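Local coordinates for catalase (Bacillus pumilus, PDB 4QOL), which breaks down hydrogen peroxide to water and oxygen at a heme and probably also oxidises phenolic substrates in a peroxidase-like manner, at residues A[60-73]-A[294-307]. Sequence-based numbering, arbitrary orientation.
Sequences GAGAYGVFEVENSM and KVGRMTLNRNPENF. With NA (sodium ion), chain I.
The guanidinium of Arg-302 lies flat over one face of the Tyr-64 ring, a stacked cation-pi pair with planes 16° apart and Arg-302 CZ 4.1 Å from the ring centroid. It sits off-centre: Arg-302 NH2 rests 3.5 Å from Tyr-64 CG, while NH1 leans over the CD1 side. A bend at chi3 (49°) folds the arginine back across the ring. Pro-304 closes the ring's CE1 edge, and the hydroxyl reaches Glu-310 of helix 307-312, so the tyrosine is held on several sides. At this stack the register slips by one residue: Tyr-64 O accepts from both Asn-301 N and Arg-302 N, the latter coming from above the carbonyl plane.

Beyond the bulge, regular antiparallel pairing runs from Val-66 and Thr-299 to Glu-68 and Arg-297. On the buried face Phe-67, with CG anti to the backbone N, brings the CE1 side of its ring against the Gly-296 backbone; at the ring edge CD1 is 4.0 Å from Met-298 CB and CZ 4.1 Å from Val-295 CG1. Met-73 packs against both methyls of that valine.

At the far end Val-295 O takes two backbone donors, Glu-70 N and Asn-71 N. Asn-71 ND2 gives a nearly straight bond (171°) to Lys-294 O, and the extended Lys-294 brings NZ to the syn lone pair of Glu-70 OE2 at 2.8 Å, a salt bridge. Next along, Ser-72 OG binds the sodium ion together with Glu-85 and four waters. The contact is an antiparallel strand pair interrupted by a classic beta bulge, where Asn-301 and Arg-302 both face Tyr-64, within the curled beta-barrel core of the catalase fold.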
loop_
_atom_site.group_PDB
_atom_site.type_symbol
_atom_site.label_atom_id
_atom_site.label_comp_id
_atom_site.label_asym_id
_atom_site.label_seq_id
_atom_site.Cartn_x
_atom_site.Cartn_y
_atom_site.Cartn_z
ATOM N N GLY A 60 -6.061 9.794 -20.278
ATOM C CA GLY A 60 -6.865 11.020 -20.306
ATOM C C GLY A 60 -6.074 12.285 -20.091
ATOM O O GLY A 60 -4.870 12.257 -19.904
ATOM N N ALA A 61 -6.809 13.391 -20.037
ATOM C CA ALA A 61 -6.249 14.727 -20.018
ATOM C C ALA A 61 -7.209 15.616 -19.267
ATOM O O ALA A 61 -8.401 15.503 -19.436
ATOM C CB ALA A 61 -6.035 15.275 -21.438
ATOM N N GLY A 62 -6.635 16.562 -18.529
ATOM C CA GLY A 62 -7.455 17.444 -17.694
ATOM C C GLY A 62 -7.274 18.933 -17.986
ATOM O O GLY A 62 -6.227 19.372 -18.429
ATOM N N ALA A 63 -8.252 19.718 -17.592
ATOM C CA ALA A 63 -8.162 21.178 -17.667
ATOM C C ALA A 63 -9.114 21.810 -16.671
ATOM O O ALA A 63 -10.124 21.218 -16.328
ATOM C CB ALA A 63 -8.481 21.647 -19.064
ATOM N N TYR A 64 -8.783 23.017 -16.242
ATOM C CA TYR A 64 -9.731 23.801 -15.381
ATOM C C TYR A 64 -10.515 24.813 -16.181
ATOM O O TYR A 64 -10.130 25.215 -17.271
ATOM C CB TYR A 64 -8.909 24.561 -14.341
ATOM C CG TYR A 64 -8.177 23.692 -13.383
ATOM C CD1 TYR A 64 -6.892 23.288 -13.666
ATOM C CD2 TYR A 64 -8.710 23.374 -12.148
ATOM C CE1 TYR A 64 -6.167 22.504 -12.753
ATOM C CE2 TYR A 64 -8.002 22.621 -11.215
ATOM C CZ TYR A 64 -6.725 22.160 -11.566
ATOM O OH TYR A 64 -6.007 21.417 -10.617
ATOM N N GLY A 65 -11.639 25.233 -15.605
ATOM C CA GLY A 65 -12.418 26.236 -16.225
ATOM C C GLY A 65 -13.493 26.783 -15.327
ATOM O O GLY A 65 -13.393 26.742 -14.109
ATOM N N VAL A 66 -14.494 27.355 -15.955
ATOM C CA VAL A 66 -15.618 27.998 -15.260
ATOM C C VAL A 66 -16.939 27.592 -15.898
ATOM O O VAL A 66 -17.042 27.475 -17.105
ATOM C CB VAL A 66 -15.485 29.553 -15.258
ATOM C CG1 VAL A 66 -16.671 30.202 -14.594
ATOM C CG2 VAL A 66 -14.216 29.963 -14.527
ATOM N N PHE A 67 -17.921 27.312 -15.061
ATOM C CA PHE A 67 -19.284 27.169 -15.478
ATOM C C PHE A 67 -20.146 28.373 -15.070
ATOM O O PHE A 67 -20.091 28.795 -13.955
ATOM C CB PHE A 67 -19.912 25.907 -14.855
ATOM C CG PHE A 67 -21.356 25.736 -15.246
ATOM C CD1 PHE A 67 -21.680 25.172 -16.467
ATOM C CD2 PHE A 67 -22.376 26.091 -14.383
ATOM C CE1 PHE A 67 -22.980 25.007 -16.861
ATOM C CE2 PHE A 67 -23.696 25.919 -14.774
ATOM C CZ PHE A 67 -23.993 25.409 -16.018
ATOM N N GLU A 68 -20.866 28.932 -16.030
ATOM C CA GLU A 68 -21.761 30.073 -15.785
ATOM C C GLU A 68 -23.199 29.738 -16.112
ATOM O O GLU A 68 -23.506 29.339 -17.224
ATOM C CB GLU A 68 -21.327 31.290 -16.632
ATOM C CG GLU A 68 -22.154 32.536 -16.314
ATOM C CD GLU A 68 -21.570 33.790 -16.906
ATOM O OE1 GLU A 68 -20.402 33.774 -17.335
ATOM O OE2 GLU A 68 -22.285 34.792 -16.950
ATOM N N VAL A 69 -24.083 30.026 -15.171
ATOM C CA VAL A 69 -25.493 29.823 -15.339
ATOM C C VAL A 69 -26.049 30.903 -16.260
ATOM O O VAL A 69 -25.813 32.118 -16.037
ATOM C CB VAL A 69 -26.246 29.889 -13.999
ATOM C CG1 VAL A 69 -27.769 29.794 -14.175
ATOM C CG2 VAL A 69 -25.746 28.758 -13.085
ATOM N N GLU A 70 -26.786 30.441 -17.256
ATOM C CA GLU A 70 -27.605 31.351 -18.091
ATOM C C GLU A 70 -29.063 31.428 -17.618
ATOM O O GLU A 70 -29.643 32.497 -17.540
ATOM C CB GLU A 70 -27.563 30.927 -19.563
ATOM C CG GLU A 70 -28.325 31.933 -20.434
ATOM C CD GLU A 70 -28.236 31.694 -21.914
ATOM O OE1 GLU A 70 -29.093 32.273 -22.646
ATOM O OE2 GLU A 70 -27.342 30.970 -22.354
ATOM N N ASN A 71 -29.658 30.285 -17.301
ATOM C CA ASN A 71 -31.028 30.232 -16.805
ATOM C C ASN A 71 -31.048 29.563 -15.446
ATOM O O ASN A 71 -30.658 28.403 -15.314
ATOM C CB ASN A 71 -31.902 29.464 -17.773
ATOM C CG ASN A 71 -31.987 30.144 -19.124
ATOM O OD1 ASN A 71 -32.290 31.338 -19.175
ATOM N ND2 ASN A 71 -31.631 29.458 -20.178
ATOM N N SER A 72 -31.530 30.270 -14.435
ATOM C CA SER A 72 -31.579 29.693 -13.109
ATOM C C SER A 72 -32.570 28.525 -13.064
ATOM O O SER A 72 -33.557 28.469 -13.836
ATOM C CB SER A 72 -31.839 30.760 -12.059
ATOM O OG SER A 72 -33.144 31.140 -12.181
ATOM N N MET A 73 -32.235 27.530 -12.253
ATOM C CA MET A 73 -32.967 26.268 -12.296
ATOM C C MET A 73 -33.734 26.062 -11.019
ATOM O O MET A 73 -34.166 24.966 -10.717
ATOM C CB MET A 73 -31.969 25.099 -12.558
ATOM C CG MET A 73 -31.448 25.029 -13.972
ATOM S SD MET A 73 -32.748 24.542 -15.129
ATOM C CE MET A 73 -32.633 25.944 -16.225
ATOM N N LYS A 294 -31.837 24.997 -21.962
ATOM C CA LYS A 294 -30.497 25.497 -21.746
ATOM C C LYS A 294 -30.283 25.906 -20.291
ATOM O O LYS A 294 -31.150 26.557 -19.699
ATOM C CB LYS A 294 -30.176 26.666 -22.669
ATOM C CG LYS A 294 -28.672 26.966 -22.728
ATOM C CD LYS A 294 -28.442 28.076 -23.733
ATOM C CE LYS A 294 -26.963 28.249 -23.985
ATOM N NZ LYS A 294 -26.739 29.496 -24.707
ATOM N N VAL A 295 -29.139 25.467 -19.712
ATOM C CA VAL A 295 -28.777 25.825 -18.345
ATOM C C VAL A 295 -27.680 26.857 -18.285
ATOM O O VAL A 295 -27.787 27.873 -17.566
ATOM C CB VAL A 295 -28.431 24.605 -17.502
ATOM C CG1 VAL A 295 -28.059 25.035 -16.081
ATOM C CG2 VAL A 295 -29.562 23.606 -17.565
ATOM N N GLY A 296 -26.608 26.619 -19.013
ATOM C CA GLY A 296 -25.465 27.470 -18.945
ATOM C C GLY A 296 -24.322 26.956 -19.754
ATOM O O GLY A 296 -24.517 26.123 -20.663
ATOM N N ARG A 297 -23.172 27.555 -19.520
ATOM C CA ARG A 297 -22.029 27.268 -20.364
ATOM C C ARG A 297 -20.755 27.083 -19.558
ATOM O O ARG A 297 -20.493 27.809 -18.599
ATOM C CB ARG A 297 -21.765 28.414 -21.378
ATOM C CG ARG A 297 -20.596 28.173 -22.343
ATOM C CD ARG A 297 -20.529 29.410 -23.229
ATOM N NE ARG A 297 -19.705 29.379 -24.423
ATOM C CZ ARG A 297 -20.077 29.018 -25.652
ATOM N NH1 ARG A 297 -21.259 28.476 -25.911
ATOM N NH2 ARG A 297 -19.185 29.110 -26.628
ATOM N N MET A 298 -20.022 26.038 -19.930
ATOM C CA MET A 298 -18.722 25.720 -19.320
ATOM C C MET A 298 -17.579 26.003 -20.321
ATOM O O MET A 298 -17.594 25.546 -21.471
ATOM C CB MET A 298 -18.659 24.238 -18.916
ATOM C CG MET A 298 -17.278 23.819 -18.397
ATOM S SD MET A 298 -17.326 22.118 -17.765
ATOM C CE MET A 298 -17.380 21.158 -19.276
ATOM N N THR A 299 -16.604 26.769 -19.875
ATOM C CA THR A 299 -15.451 27.133 -20.675
ATOM C C THR A 299 -14.227 26.611 -19.961
ATOM O O THR A 299 -14.020 26.897 -18.772
ATOM C CB THR A 299 -15.340 28.659 -20.836
ATOM O OG1 THR A 299 -16.574 29.118 -21.392
ATOM C CG2 THR A 299 -14.217 29.046 -21.712
ATOM N N LEU A 300 -13.399 25.891 -20.691
ATOM C CA LEU A 300 -12.124 25.427 -20.142
ATOM C C LEU A 300 -10.975 26.325 -20.579
ATOM O O LEU A 300 -10.711 26.451 -21.796
ATOM C CB LEU A 300 -11.865 23.987 -20.583
ATOM C CG LEU A 300 -12.973 23.003 -20.176
ATOM C CD1 LEU A 300 -12.561 21.604 -20.589
ATOM C CD2 LEU A 300 -13.281 23.092 -18.687
ATOM N N ASN A 301 -10.293 26.917 -19.592
ATOM C CA ASN A 301 -9.377 28.029 -19.882
ATOM C C ASN A 301 -7.991 27.948 -19.205
ATOM O O ASN A 301 -7.216 28.890 -19.277
ATOM C CB ASN A 301 -10.045 29.352 -19.549
ATOM C CG ASN A 301 -10.381 29.498 -18.072
ATOM O OD1 ASN A 301 -9.964 28.704 -17.248
ATOM N ND2 ASN A 301 -11.155 30.521 -17.742
ATOM N N ARG A 302 -7.678 26.834 -18.553
ATOM C CA ARG A 302 -6.402 26.710 -17.852
ATOM C C ARG A 302 -5.893 25.254 -17.844
ATOM O O ARG A 302 -6.572 24.358 -17.356
ATOM C CB ARG A 302 -6.563 27.264 -16.439
ATOM C CG ARG A 302 -5.278 27.290 -15.652
ATOM C CD ARG A 302 -5.369 28.111 -14.359
ATOM N NE ARG A 302 -6.547 27.785 -13.543
ATOM C CZ ARG A 302 -6.581 26.992 -12.473
ATOM N NH1 ARG A 302 -5.526 26.375 -12.010
ATOM N NH2 ARG A 302 -7.747 26.809 -11.853
ATOM N N ASN A 303 -4.650 25.049 -18.291
ATOM C CA ASN A 303 -4.030 23.777 -18.151
ATOM C C ASN A 303 -3.525 23.605 -16.694
ATOM O O ASN A 303 -3.188 24.573 -16.018
ATOM C CB ASN A 303 -2.899 23.599 -19.154
ATOM C CG ASN A 303 -3.411 23.515 -20.572
ATOM O OD1 ASN A 303 -4.335 22.743 -20.859
ATOM N ND2 ASN A 303 -2.818 24.282 -21.456
ATOM N N PRO A 304 -3.465 22.361 -16.225
ATOM C CA PRO A 304 -2.862 22.131 -14.898
ATOM C C PRO A 304 -1.412 22.494 -14.832
ATOM O O PRO A 304 -0.684 22.551 -15.885
ATOM C CB PRO A 304 -3.040 20.616 -14.667
ATOM C CG PRO A 304 -4.144 20.236 -15.638
ATOM C CD PRO A 304 -3.915 21.100 -16.842
ATOM N N GLU A 305 -0.953 22.691 -13.607
ATOM C CA GLU A 305 0.514 22.935 -13.441
ATOM C C GLU A 305 1.346 21.679 -13.443
ATOM O O GLU A 305 2.517 21.737 -13.801
ATOM C CB GLU A 305 0.742 23.690 -12.126
ATOM C CG GLU A 305 0.164 25.110 -12.171
ATOM C CD GLU A 305 0.821 25.926 -13.319
ATOM O OE1 GLU A 305 0.128 26.284 -14.356
ATOM O OE2 GLU A 305 2.052 26.177 -13.199
ATOM N N ASN A 306 0.764 20.554 -13.004
ATOM C CA ASN A 306 1.523 19.282 -12.954
ATOM C C ASN A 306 0.546 18.141 -13.273
ATOM O O ASN A 306 -0.510 18.001 -12.655
ATOM C CB ASN A 306 2.162 19.059 -11.596
ATOM C CG ASN A 306 2.948 17.767 -11.535
ATOM O OD1 ASN A 306 2.440 16.715 -11.109
ATOM N ND2 ASN A 306 4.237 17.848 -11.890
ATOM N N PHE A 307 0.863 17.387 -14.296
ATOM C CA PHE A 307 -0.101 16.400 -14.796
ATOM C C PHE A 307 -0.371 15.330 -13.740
ATOM O O PHE A 307 -1.524 14.928 -13.491
ATOM C CB PHE A 307 0.433 15.778 -16.095
ATOM C CG PHE A 307 -0.518 14.800 -16.746
ATOM C CD1 PHE A 307 -0.519 13.488 -16.387
ATOM C CD2 PHE A 307 -1.419 15.238 -17.680
ATOM C CE1 PHE A 307 -1.418 12.608 -16.948
ATOM C CE2 PHE A 307 -2.239 14.360 -18.343
ATOM C CZ PHE A 307 -2.265 13.048 -17.968
HETATM NA NA NA I . -34.350 32.596 -13.403
HETATM O O HOH W 1 -5.211 20.002 -20.949
HETATM O O HOH W 2 -34.663 31.044 -14.990
HETATM O O HOH W 3 -34.921 33.913 -14.876
HETATM O O HOH W 4 -34.057 33.935 -12.110
HETATM O O HOH W 5 -36.113 32.295 -12.525
#